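Local coordinates for protein phytochrome Response Regulator RcpA (Tolypothrix sp. PCC 7601, PDB 1K68) that probably acts as a phytochrome-associated response regulator, a CheY-like receiver protein that carries a phosphoryl group on an aspartate beside a bound magnesium ion, at residues K4-E9 and E30-R35; S54-I59 and K84-V89; V89-S94 and I112-N117. All blocks are in the same frame, centred on the assembly; numbering follows the deposited sequence. Where two conformers were deposited one is given.

How the interactions relate
From the N terminus, interaction 1 comes first: strand 4-8 leads into helix 12-23 and the chain returns at strand 30-34, on the outer side of its starting strand. Interaction 2 closes the next loop, bringing 84-89 back beside 54-59 after helix 70-79. Interaction 3 starts where that one stops, sharing Val89, and closes over helix 97-105 at 112-117. The three loops run in series, neither nested nor crossed, and together with the pairing of strands 4-8 and 58-60 they assemble the five-stranded parallel sheet. Lys4 N is hydrogen-bonded to Asp57 OD1 between interactions 1 and 2, and Glu9 OE2 forms a salt bridge with Lys114 NZ between interactions 1 and 3, at the phosphorylation site.

Interaction 1 of 3, residues K4-E9 and E30-R35; sequences KIFLVE and EVVTVR
Val34 and Val32 both pack against Phe6 where strands 4-8 and 30-34 pair in parallel, the opening beta-alpha-beta unit of the CheY-like receiver fold, with helix 12-23 as the connection. Val34 sets its two methyls against the far end of the Phe6 ring, crossing it at about a right angle: CG2 is 3.3 Å from Phe6 CZ, a tight contact, and CG1 is 3.7 Å from Phe6 CE1. The first torsion (chi1 -69°) puts CG2 between the backbone N and carbonyl carbon, from where it also reaches Val8 CG2 at 4.0 Å. Val32, set obliquely to Phe6, lays CG1 along the CD1-CE1 side of the same ring, 4.0 Å from Phe6 CD1. Tyr43 of helix 37-44, which packs on this face, touches Val32 and stacks on Phe6. At the strand starts Lys4 and Glu30 run side by side, the Lys4 methylenes, CE foremost, lying against Glu30 OE1. A bend at chi3 (-75°) turns Lys4 NZ to Tyr43 OH and Ser54 O and leaves it 4.0 Å from Glu30 OE1, too far for a salt bridge. On the reverse face Leu7 CD2 lies alongside Thr33 OG1, beneath helix 12-23. Backbone bonds alternate along the ladder, from Ile5 N to Glu30 O at 2.7 Å to a longer final rung, where Glu9 N reaches Val34 O at 3.2 Å.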
ATOM      1  N   LYS A   4      19.852   6.788   2.182  1.00 41.18           N
ATOM      2  CA  LYS A   4      18.894   6.510   3.244  1.00 38.50           C
ATOM      3  C   LYS A   4      17.844   7.612   3.352  1.00 36.29           C
ATOM      4  O   LYS A   4      18.167   8.795   3.331  1.00 33.38           O
ATOM      5  CB  LYS A   4      19.584   6.371   4.604  1.00 38.93           C
ATOM      6  CG  LYS A   4      18.567   6.172   5.740  1.00 40.91           C
ATOM      7  CD  LYS A   4      19.179   6.249   7.125  1.00 42.27           C
ATOM      8  CE  LYS A   4      19.969   5.002   7.477  1.00 42.95           C
ATOM      9  NZ  LYS A   4      20.418   5.059   8.897  1.00 42.97           N
ATOM     10  N   ILE A   5      16.587   7.202   3.480  1.00 35.00           N
ATOM     11  CA  ILE A   5      15.476   8.127   3.609  1.00 33.86           C
ATOM     12  C   ILE A   5      14.858   7.937   4.986  1.00 33.59           C
ATOM     13  O   ILE A   5      14.516   6.816   5.377  1.00 32.11           O
ATOM     14  CB  ILE A   5      14.419   7.857   2.533  1.00 33.32           C
ATOM     15  CG1 ILE A   5      15.049   8.012   1.157  1.00 32.32           C
ATOM     16  CG2 ILE A   5      13.261   8.816   2.683  1.00 32.56           C
ATOM     17  CD1 ILE A   5      14.174   7.502   0.052  1.00 37.52           C
ATOM     18  N   PHE A   6      14.739   9.037   5.722  1.00 30.71           N
ATOM     19  CA  PHE A   6      14.171   9.018   7.066  1.00 30.79           C
ATOM     20  C   PHE A   6      12.752   9.586   6.994  1.00 30.67           C
ATOM     21  O   PHE A   6      12.555  10.771   6.722  1.00 28.29           O
ATOM     22  CB  PHE A   6      15.054   9.858   7.998  1.00 28.83           C
ATOM     23  CG  PHE A   6      14.752   9.683   9.457  1.00 30.47           C
ATOM     24  CD1 PHE A   6      14.762   8.419  10.043  1.00 31.02           C
ATOM     25  CD2 PHE A   6      14.504  10.789  10.260  1.00 27.99           C
ATOM     26  CE1 PHE A   6      14.534   8.265  11.406  1.00 30.08           C
ATOM     27  CE2 PHE A   6      14.274  10.647  11.628  1.00 28.80           C
ATOM     28  CZ  PHE A   6      14.290   9.381  12.205  1.00 29.59           C
ATOM     29  N   LEU A   7      11.775   8.716   7.218  1.00 29.39           N
ATOM     30  CA  LEU A   7      10.372   9.084   7.182  1.00 30.38           C
ATOM     31  C   LEU A   7       9.830   9.210   8.595  1.00 31.80           C
ATOM     32  O   LEU A   7       9.813   8.230   9.349  1.00 31.65           O
ATOM     33  CB  LEU A   7       9.575   8.021   6.419  1.00 30.57           C
ATOM     34  CG  LEU A   7       8.041   8.073   6.437  1.00 31.57           C
ATOM     35  CD1 LEU A   7       7.526   9.350   5.765  1.00 29.72           C
ATOM     36  CD2 LEU A   7       7.503   6.848   5.710  1.00 33.54           C
ATOM     37  N   VAL A   8       9.420  10.427   8.953  1.00 31.11           N
ATOM     38  CA  VAL A   8       8.851  10.715  10.264  1.00 31.47           C
ATOM     39  C   VAL A   8       7.350  10.882  10.017  1.00 32.46           C
ATOM     40  O   VAL A   8       6.897  11.932   9.551  1.00 30.09           O
ATOM     41  CB  VAL A   8       9.438  12.013  10.860  1.00 31.88           C
ATOM     42  CG1 VAL A   8       8.919  12.205  12.280  1.00 31.46           C
ATOM     43  CG2 VAL A   8      10.966  11.956  10.854  1.00 31.52           C
ATOM     44  N   GLU A   9       6.593   9.829  10.330  1.00 31.97           N
ATOM     45  CA  GLU A   9       5.147   9.784  10.093  1.00 32.16           C
ATOM     46  C   GLU A   9       4.478   8.742  10.995  1.00 32.84           C
ATOM     47  O   GLU A   9       5.048   7.688  11.251  1.00 33.51           O
ATOM     48  CB  GLU A   9       4.917   9.410   8.630  1.00 30.24           C
ATOM     49  CG  GLU A   9       3.503   9.002   8.274  1.00 31.62           C
ATOM     50  CD  GLU A   9       2.549  10.167   8.296  1.00 34.31           C
ATOM     51  OE1 GLU A   9       1.676  10.200   9.189  1.00 34.90           O
ATOM     52  OE2 GLU A   9       2.682  11.050   7.421  1.00 32.92           O
ATOM     53  N   GLU A  30      17.236   2.875   1.245  1.00 47.21           N
ATOM     54  CA  GLU A  30      16.950   2.349   2.569  1.00 46.52           C
ATOM     55  C   GLU A  30      15.978   3.310   3.231  1.00 44.74           C
ATOM     56  O   GLU A  30      16.251   4.502   3.326  1.00 45.02           O
ATOM     57  CB  GLU A  30      18.219   2.243   3.411  1.00 47.11           C
ATOM     58  CG  GLU A  30      17.926   2.003   4.876  1.00 50.06           C
ATOM     59  CD  GLU A  30      19.176   1.877   5.721  1.00 52.80           C
ATOM     60  OE1 GLU A  30      20.076   2.737   5.607  1.00 54.59           O
ATOM     61  OE2 GLU A  30      19.253   0.916   6.510  1.00 54.53           O
ATOM     62  N   VAL A  31      14.843   2.794   3.682  1.00 41.95           N
ATOM     63  CA  VAL A  31      13.850   3.635   4.321  1.00 39.30           C
ATOM     64  C   VAL A  31      13.693   3.299   5.788  1.00 39.18           C
ATOM     65  O   VAL A  31      13.303   2.185   6.140  1.00 40.44           O
ATOM     66  CB  VAL A  31      12.474   3.487   3.644  1.00 40.66           C
ATOM     67  CG1 VAL A  31      11.498   4.505   4.220  1.00 36.94           C
ATOM     68  CG2 VAL A  31      12.617   3.669   2.139  1.00 40.88           C
ATOM     69  N   VAL A  32      14.005   4.264   6.646  1.00 36.95           N
ATOM     70  CA  VAL A  32      13.865   4.078   8.077  1.00 37.08           C
ATOM     71  C   VAL A  32      12.723   4.961   8.531  1.00 37.49           C
ATOM     72  O   VAL A  32      12.715   6.165   8.285  1.00 38.05           O
ATOM     73  CB  VAL A  32      15.152   4.449   8.815  1.00 37.21           C
ATOM     74  CG1 VAL A  32      14.917   4.429  10.313  1.00 36.66           C
ATOM     75  CG2 VAL A  32      16.244   3.457   8.448  1.00 36.88           C
ATOM     76  N   THR A  33      11.753   4.351   9.196  1.00 37.62           N
ATOM     77  CA  THR A  33      10.567   5.057   9.645  1.00 36.79           C
ATOM     78  C   THR A  33      10.413   5.113  11.159  1.00 37.50           C
ATOM     79  O   THR A  33      10.470   4.081  11.823  1.00 36.20           O
ATOM     80  CB  THR A  33       9.300   4.371   9.067  1.00 37.23           C
ATOM     81  OG1 THR A  33       9.437   4.216   7.646  1.00 37.22           O
ATOM     82  CG2 THR A  33       8.050   5.186   9.372  1.00 34.71           C
ATOM     83  N   VAL A  34      10.244   6.319  11.701  1.00 35.57           N
ATOM     84  CA  VAL A  34       9.996   6.492  13.131  1.00 36.12           C
ATOM     85  C   VAL A  34       8.638   7.177  13.185  1.00 36.19           C
ATOM     86  O   VAL A  34       8.280   7.928  12.266  1.00 35.18           O
ATOM     87  CB  VAL A  34      11.058   7.359  13.847  1.00 36.47           C
ATOM     88  CG1 VAL A  34      12.378   6.611  13.902  1.00 36.57           C
ATOM     89  CG2 VAL A  34      11.210   8.693  13.150  1.00 36.94           C
ATOM     90  N   ARG A  35       7.892   6.943  14.259  1.00 36.09           N
ATOM     91  CA  ARG A  35       6.533   7.467  14.364  1.00 38.57           C
ATOM     92  C   ARG A  35       6.198   8.659  15.249  1.00 37.34           C
ATOM     93  O   ARG A  35       5.024   8.967  15.439  1.00 37.46           O
ATOM     94  CB  ARG A  35       5.609   6.300  14.697  1.00 40.57           C
ATOM     95  CG  ARG A  35       5.850   5.122  13.760  1.00 45.01           C
ATOM     96  CD  ARG A  35       5.198   3.840  14.234  1.00 50.68           C
ATOM     97  NE  ARG A  35       4.018   3.514  13.447  1.00 53.97           N
ATOM     98  CZ  ARG A  35       2.944   4.288  13.362  1.00 56.23           C
ATOM     99  NH1 ARG A  35       2.895   5.440  14.016  1.00 59.97           N
ATOM    100  NH2 ARG A  35       1.914   3.910  12.625  1.00 57.60           N
TER

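Interaction 2 of 3, residues S54-I59 and K84-V89; sequences SRPDLI and KRIPVV
Ile86 sends its two branches to different partners, just before strand 88-92 joins strand 58-60 in the parallel sheet of the receiver domain. With chi1 at -56°, CG1 stands beside the backbone N and CG2 anti to it, which sends CG2 to Ile59 CD1 (3.6 Å) and the CG1-CD1 arm to the aliphatic part of Arg55, Ile86 CD1 lying 3.6 Å from Arg55 CG. Replacing Ile86 by an alanine would probably open a gap over Ile59 CD1 and leave the Arg55 methylenes free to shift. Pro87 CD lies 3.5 Å from Asp57 O. Pro87 CB meets Leu58 CD1, the two side chains crossing near a right angle, and its carbonyl takes the N-H of Ile59 (N to O 2.9 Å). Trp132 of helix 118-135 touches Leu58, Pro87 and Val89. Val88 pairs with Ile59 and brings CG2 to 4.1 Å from Ile59 CB. Val89 N then gives a nearly straight bond to Ile59 O, 2.7 Å long, and its CG2 approaches Leu58 CD1. Ile59 thus spends its N-H on Pro87 just before the strand and its carbonyl on Val89 within it, so both polar groups are satisfied and apolar side chains can pack round them in a buried contact.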
ATOM      1  N   SER A  54      23.250   5.633  10.892  1.00 43.23           N
ATOM      2  CA  SER A  54      23.866   6.585   9.972  1.00 42.52           C
ATOM      3  C   SER A  54      22.920   7.718   9.590  1.00 40.54           C
ATOM      4  O   SER A  54      21.697   7.566   9.620  1.00 38.25           O
ATOM      5  CB  SER A  54      24.360   5.868   8.714  1.00 42.49           C
ATOM      6  OG  SER A  54      23.310   5.158   8.088  1.00 46.63           O
ATOM      7  N   ARG A  55      23.507   8.854   9.231  1.00 38.71           N
ATOM      8  CA  ARG A  55      22.747  10.044   8.858  1.00 37.59           C
ATOM      9  C   ARG A  55      21.927   9.836   7.593  1.00 33.52           C
ATOM     10  O   ARG A  55      22.423   9.330   6.597  1.00 35.62           O
ATOM     11  CB  ARG A  55      23.707  11.219   8.656  1.00 39.27           C
ATOM     12  CG  ARG A  55      23.041  12.564   8.402  1.00 43.27           C
ATOM     13  CD  ARG A  55      24.081  13.601   8.030  1.00 46.78           C
ATOM     14  NE  ARG A  55      25.144  13.655   9.030  1.00 53.28           N
ATOM     15  CZ  ARG A  55      26.322  14.243   8.844  1.00 56.14           C
ATOM     16  NH1 ARG A  55      26.596  14.837   7.689  1.00 57.87           N
ATOM     17  NH2 ARG A  55      27.232  14.225   9.810  1.00 56.80           N
ATOM     18  N   PRO A  56      20.646  10.224   7.617  1.00 33.56           N
ATOM     19  CA  PRO A  56      19.844  10.038   6.405  1.00 31.35           C
ATOM     20  C   PRO A  56      20.237  11.050   5.330  1.00 30.07           C
ATOM     21  O   PRO A  56      20.769  12.118   5.633  1.00 30.44           O
ATOM     22  CB  PRO A  56      18.418  10.247   6.904  1.00 31.66           C
ATOM     23  CG  PRO A  56      18.596  11.231   8.004  1.00 33.00           C
ATOM     24  CD  PRO A  56      19.816  10.705   8.731  1.00 30.25           C
ATOM     25  N   ASP A  57      19.980  10.713   4.076  1.00 27.37           N
ATOM     26  CA  ASP A  57      20.302  11.620   2.992  1.00 28.33           C
ATOM     27  C   ASP A  57      19.107  12.508   2.702  1.00 29.47           C
ATOM     28  O   ASP A  57      19.260  13.592   2.154  1.00 30.82           O
ATOM     29  CB  ASP A  57      20.676  10.842   1.735  1.00 32.06           C
ATOM     30  CG  ASP A  57      21.897   9.985   1.938  1.00 34.33           C
ATOM     31  OD1 ASP A  57      21.755   8.743   1.982  1.00 37.65           O
ATOM     32  OD2 ASP A  57      22.994  10.563   2.072  1.00 34.82           O
ATOM     33  N   LEU A  58      17.921  12.040   3.082  1.00 30.64           N
ATOM     34  CA  LEU A  58      16.690  12.787   2.856  1.00 28.52           C
ATOM     35  C   LEU A  58      15.675  12.538   3.965  1.00 29.12           C
ATOM     36  O   LEU A  58      15.441  11.399   4.360  1.00 29.09           O
ATOM     37  CB  LEU A  58      16.072  12.372   1.529  1.00 27.98           C
ATOM     38  CG  LEU A  58      14.742  13.035   1.176  1.00 30.50           C
ATOM     39  CD1 LEU A  58      14.995  14.456   0.734  1.00 29.13           C
ATOM     40  CD2 LEU A  58      14.075  12.260   0.061  1.00 30.56           C
ATOM     41  N   ILE A  59      15.065  13.606   4.461  1.00 26.69           N
ATOM     42  CA  ILE A  59      14.064  13.478   5.495  1.00 25.53           C
ATOM     43  C   ILE A  59      12.689  13.876   4.960  1.00 26.64           C
ATOM     44  O   ILE A  59      12.534  14.937   4.341  1.00 25.44           O
ATOM     45  CB  ILE A  59      14.401  14.368   6.698  1.00 26.48           C
ATOM     46  CG1 ILE A  59      15.689  13.877   7.371  1.00 24.96           C
ATOM     47  CG2 ILE A  59      13.238  14.371   7.675  1.00 25.41           C
ATOM     48  CD1 ILE A  59      16.228  14.839   8.405  1.00 25.21           C
ATOM     49  N   LYS A  84      21.241  20.779   9.820  1.00 32.28           N
ATOM     50  CA  LYS A  84      20.586  21.735   8.940  1.00 31.69           C
ATOM     51  C   LYS A  84      20.828  21.529   7.451  1.00 30.81           C
ATOM     52  O   LYS A  84      20.058  22.024   6.627  1.00 28.94           O
ATOM     53  CB  LYS A  84      20.966  23.159   9.332  1.00 30.85           C
ATOM     54  CG  LYS A  84      22.371  23.572   8.972  1.00 32.65           C
ATOM     55  CD  LYS A  84      22.591  25.021   9.377  1.00 35.69           C
ATOM     56  CE  LYS A  84      23.991  25.482   9.051  1.00 38.97           C
ATOM     57  NZ  LYS A  84      24.257  26.837   9.602  1.00 42.78           N
ATOM     58  N   ARG A  85      21.882  20.804   7.095  1.00 29.94           N
ATOM     59  CA  ARG A  85      22.162  20.576   5.680  1.00 29.50           C
ATOM     60  C   ARG A  85      21.368  19.410   5.104  1.00 28.49           C
ATOM     61  O   ARG A  85      21.288  19.255   3.888  1.00 30.05           O
ATOM     62  CB  ARG A  85      23.661  20.354   5.443  1.00 32.05           C
ATOM     63  CG  ARG A  85      24.503  21.630   5.514  1.00 33.72           C
ATOM     64  CD  ARG A  85      25.976  21.320   5.264  1.00 36.18           C
ATOM     65  NE  ARG A  85      26.475  20.330   6.217  1.00 38.82           N
ATOM     66  CZ  ARG A  85      26.615  20.548   7.523  1.00 41.97           C
ATOM     67  NH1 ARG A  85      26.301  21.729   8.043  1.00 41.27           N
ATOM     68  NH2 ARG A  85      27.052  19.577   8.316  1.00 42.93           N
ATOM     69  N   ILE A  86      20.783  18.592   5.972  1.00 27.38           N
ATOM     70  CA  ILE A  86      19.997  17.461   5.504  1.00 27.22           C
ATOM     71  C   ILE A  86      18.708  17.991   4.887  1.00 26.24           C
ATOM     72  O   ILE A  86      17.967  18.733   5.523  1.00 27.33           O
ATOM     73  CB  ILE A  86      19.612  16.505   6.646  1.00 26.07           C
ATOM     74  CG1 ILE A  86      20.867  16.025   7.392  1.00 26.33           C
ATOM     75  CG2 ILE A  86      18.867  15.316   6.073  1.00 28.10           C
ATOM     76  CD1 ILE A  86      20.562  15.180   8.611  1.00 24.65           C
ATOM     77  N   PRO A  87      18.436  17.630   3.630  1.00 25.76           N
ATOM     78  CA  PRO A  87      17.204  18.115   3.003  1.00 25.75           C
ATOM     79  C   PRO A  87      15.960  17.569   3.693  1.00 26.70           C
ATOM     80  O   PRO A  87      15.829  16.359   3.914  1.00 27.23           O
ATOM     81  CB  PRO A  87      17.328  17.620   1.574  1.00 25.35           C
ATOM     82  CG  PRO A  87      18.808  17.632   1.344  1.00 28.53           C
ATOM     83  CD  PRO A  87      19.345  17.052   2.629  1.00 24.13           C
ATOM     84  N   VAL A  88      15.055  18.471   4.054  1.00 25.77           N
ATOM     85  CA  VAL A  88      13.810  18.079   4.692  1.00 22.03           C
ATOM     86  C   VAL A  88      12.659  18.424   3.768  1.00 25.77           C
ATOM     87  O   VAL A  88      12.540  19.563   3.312  1.00 22.57           O
ATOM     88  CB  VAL A  88      13.579  18.816   6.039  1.00 22.21           C
ATOM     89  CG1 VAL A  88      12.183  18.464   6.608  1.00 23.11           C
ATOM     90  CG2 VAL A  88      14.645  18.419   7.042  1.00 20.59           C
ATOM     91  N   VAL A  89      11.824  17.431   3.479  1.00 24.02           N
ATOM     92  CA  VAL A  89      10.648  17.646   2.654  1.00 25.10           C
ATOM     93  C   VAL A  89       9.433  17.397   3.533  1.00 25.28           C
ATOM     94  O   VAL A  89       9.167  16.261   3.944  1.00 25.54           O
ATOM     95  CB  VAL A  89      10.566  16.671   1.458  1.00 23.23           C
ATOM     96  CG1 VAL A  89       9.205  16.817   0.773  1.00 25.77           C
ATOM     97  CG2 VAL A  89      11.668  16.970   0.462  1.00 25.29           C
TER

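Interaction 3 of 3, residues V89-S94 and I112-N117; sequences VVLSTS and ITKSAN
Lys114 lays its extended chain across Leu91 at about a right angle as it leaves the end of strand 110-113 for the phosphorylation site of the receiver domain. Its CG sits 3.9 Å from Leu91 CD1, CD passes obliquely by Thr93 CG2 at 3.6 Å, and CE comes to 3.5 Å from Leu91 O. With CG anti to the carbonyl carbon (chi1 -65°) and the later torsions all near 180°, the chain spans these contacts and NZ makes a hydrogen bond to OP1 of phosphorylated Asp62 and salt bridges to Glu9 and Asp14. Ile112 and Leu91 share one face of the sheet and cross obliquely, Leu91 CD1 meeting Ile112 CG2 at 3.8 Å. The other branch of Ile112 runs back along the strand to touch Val89 CG1 through CD1, and helix 118-135 packs over it. Backbone bonds link Ile112 to both Val90 and Ser92. A third, from Lys114 N to Ser92 O, is 2.7 Å long, with the donor 48° out of the carbonyl plane. In the conformer described, Ser92 OG accepts Ser94 N at 3.0 Å in an ST turn and also hydrogen-bonds to OP3. Thr93 N hydrogen-bonds to OP1. As in other receiver domains, the lysine's positive charge probably offsets the negative charge of the phosphoryl group, Glu9 and Asp14, while hydroxyl and amide hold the phosphoryl oxygens.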
ATOM      1  N   VAL A  89      11.824  17.431   3.479  1.00 24.02           N
ATOM      2  CA  VAL A  89      10.648  17.646   2.654  1.00 25.10           C
ATOM      3  C   VAL A  89       9.433  17.397   3.533  1.00 25.28           C
ATOM      4  O   VAL A  89       9.167  16.261   3.944  1.00 25.54           O
ATOM      5  CB  VAL A  89      10.566  16.671   1.458  1.00 23.23           C
ATOM      6  CG1 VAL A  89       9.205  16.817   0.773  1.00 25.77           C
ATOM      7  CG2 VAL A  89      11.668  16.970   0.462  1.00 25.29           C
ATOM      8  N   VAL A  90       8.703  18.455   3.853  1.00 24.95           N
ATOM      9  CA  VAL A  90       7.510  18.271   4.657  1.00 25.17           C
ATOM     10  C   VAL A  90       6.438  17.718   3.725  1.00 25.26           C
ATOM     11  O   VAL A  90       6.201  18.268   2.648  1.00 24.23           O
ATOM     12  CB  VAL A  90       7.065  19.606   5.306  1.00 23.70           C
ATOM     13  CG1 VAL A  90       5.585  19.544   5.720  1.00 25.89           C
ATOM     14  CG2 VAL A  90       7.934  19.871   6.535  1.00 22.04           C
ATOM     15  N   LEU A  91       5.850  16.590   4.121  1.00 25.12           N
ATOM     16  CA  LEU A  91       4.786  15.923   3.368  1.00 26.65           C
ATOM     17  C   LEU A  91       3.681  15.785   4.399  1.00 27.17           C
ATOM     18  O   LEU A  91       3.765  14.970   5.319  1.00 26.32           O
ATOM     19  CB  LEU A  91       5.249  14.542   2.865  1.00 25.81           C
ATOM     20  CG  LEU A  91       4.236  13.650   2.136  1.00 26.21           C
ATOM     21  CD1 LEU A  91       3.653  14.370   0.927  1.00 24.80           C
ATOM     22  CD2 LEU A  91       4.925  12.366   1.710  1.00 26.98           C
ATOM     23  N   SER A  92       2.639  16.594   4.243  1.00 27.01           N
ATOM     24  CA  SER A  92       1.566  16.614   5.217  1.00 28.66           C
ATOM     25  C   SER A  92       0.178  16.819   4.620  1.00 30.48           C
ATOM     26  O   SER A  92       0.031  17.332   3.507  1.00 30.15           O
ATOM     27  CB  SER A  92       1.879  17.735   6.227  1.00 29.21           C
ATOM     28  OG  SER A  92       0.805  17.977   7.108  0.50 31.22           O
ATOM     29  N   THR A  93      -0.841  16.410   5.374  1.00 32.40           N
ATOM     30  CA  THR A  93      -2.229  16.572   4.951  1.00 31.42           C
ATOM     31  C   THR A  93      -2.605  18.038   5.124  1.00 31.37           C
ATOM     32  O   THR A  93      -3.557  18.522   4.518  1.00 31.21           O
ATOM     33  CB  THR A  93      -3.201  15.750   5.825  1.00 33.64           C
ATOM     34  OG1 THR A  93      -2.945  16.032   7.207  1.00 35.77           O
ATOM     35  CG2 THR A  93      -3.050  14.256   5.565  1.00 34.43           C
ATOM     36  N   SER A  94      -1.841  18.750   5.943  1.00 30.85           N
ATOM     37  CA  SER A  94      -2.145  20.154   6.195  1.00 31.87           C
ATOM     38  C   SER A  94      -2.022  21.123   5.029  1.00 31.32           C
ATOM     39  O   SER A  94      -0.994  21.203   4.359  1.00 30.59           O
ATOM     40  CB  SER A  94      -1.298  20.693   7.348  1.00 32.15           C
ATOM     41  OG  SER A  94      -1.521  22.090   7.498  1.00 35.59           O
ATOM     42  N   ILE A 112       5.000  19.808   0.755  1.00 26.72           N
ATOM     43  CA  ILE A 112       4.070  19.122  -0.134  1.00 27.44           C
ATOM     44  C   ILE A 112       2.852  18.654   0.648  1.00 26.74           C
ATOM     45  O   ILE A 112       2.976  18.091   1.734  1.00 26.80           O
ATOM     46  CB  ILE A 112       4.729  17.896  -0.813  1.00 27.30           C
ATOM     47  CG1 ILE A 112       5.925  18.343  -1.656  1.00 29.14           C
ATOM     48  CG2 ILE A 112       3.706  17.180  -1.689  1.00 29.65           C
ATOM     49  CD1 ILE A 112       6.716  17.213  -2.231  1.00 31.26           C
ATOM     50  N   THR A 113       1.674  18.897   0.087  1.00 28.13           N
ATOM     51  CA  THR A 113       0.438  18.486   0.731  1.00 28.69           C
ATOM     52  C   THR A 113       0.030  17.125   0.202  1.00 30.76           C
ATOM     53  O   THR A 113       0.070  16.880  -1.005  1.00 31.03           O
ATOM     54  CB  THR A 113      -0.695  19.478   0.448  1.00 31.40           C
ATOM     55  OG1 THR A 113      -0.901  19.562  -0.967  1.00 35.43           O
ATOM     56  CG2 THR A 113      -0.338  20.857   0.979  1.00 27.58           C
ATOM     57  N   LYS A 114      -0.362  16.236   1.105  1.00 29.52           N
ATOM     58  CA  LYS A 114      -0.779  14.906   0.710  1.00 29.82           C
ATOM     59  C   LYS A 114      -2.074  14.994  -0.107  1.00 32.05           C
ATOM     60  O   LYS A 114      -3.032  15.648   0.304  1.00 31.82           O
ATOM     61  CB  LYS A 114      -0.990  14.047   1.956  1.00 28.84           C
ATOM     62  CG  LYS A 114       0.282  13.793   2.767  1.00 26.58           C
ATOM     63  CD  LYS A 114      -0.042  12.986   4.013  1.00 25.70           C
ATOM     64  CE  LYS A 114       1.212  12.633   4.782  1.00 26.39           C
ATOM     65  NZ  LYS A 114       0.874  12.086   6.110  1.00 25.94           N
ATOM     66  N   SER A 115      -2.090  14.352  -1.271  1.00 34.18           N
ATOM     67  CA  SER A 115      -3.278  14.368  -2.132  1.00 35.72           C
ATOM     68  C   SER A 115      -4.427  13.647  -1.434  1.00 36.36           C
ATOM     69  O   SER A 115      -4.212  12.841  -0.523  1.00 34.60           O
ATOM     70  CB  SER A 115      -3.000  13.649  -3.457  1.00 37.57           C
ATOM     71  OG  SER A 115      -1.773  14.050  -4.036  1.00 44.54           O
ATOM     72  N   ALA A 116      -5.646  13.937  -1.876  1.00 36.46           N
ATOM     73  CA  ALA A 116      -6.834  13.303  -1.324  1.00 37.73           C
ATOM     74  C   ALA A 116      -6.991  11.933  -1.992  1.00 38.06           C
ATOM     75  O   ALA A 116      -7.548  11.001  -1.414  1.00 40.96           O
ATOM     76  CB  ALA A 116      -8.051  14.167  -1.605  1.00 38.89           C
ATOM     77  N   ASN A 117      -6.479  11.834  -3.214  1.00 36.79           N
ATOM     78  CA  ASN A 117      -6.532  10.618  -4.013  1.00 37.73           C
ATOM     79  C   ASN A 117      -5.251   9.798  -3.833  1.00 36.93           C
ATOM     80  O   ASN A 117      -4.162  10.242  -4.187  1.00 36.53           O
ATOM     81  CB  ASN A 117      -6.723  10.997  -5.484  1.00 36.44           C
ATOM     82  CG  ASN A 117      -6.701   9.801  -6.408  1.00 39.81           C
ATOM     83  OD1 ASN A 117      -5.632   9.335  -6.816  1.00 40.54           O
ATOM     84  ND2 ASN A 117      -7.885   9.287  -6.743  1.00 38.91           N
TER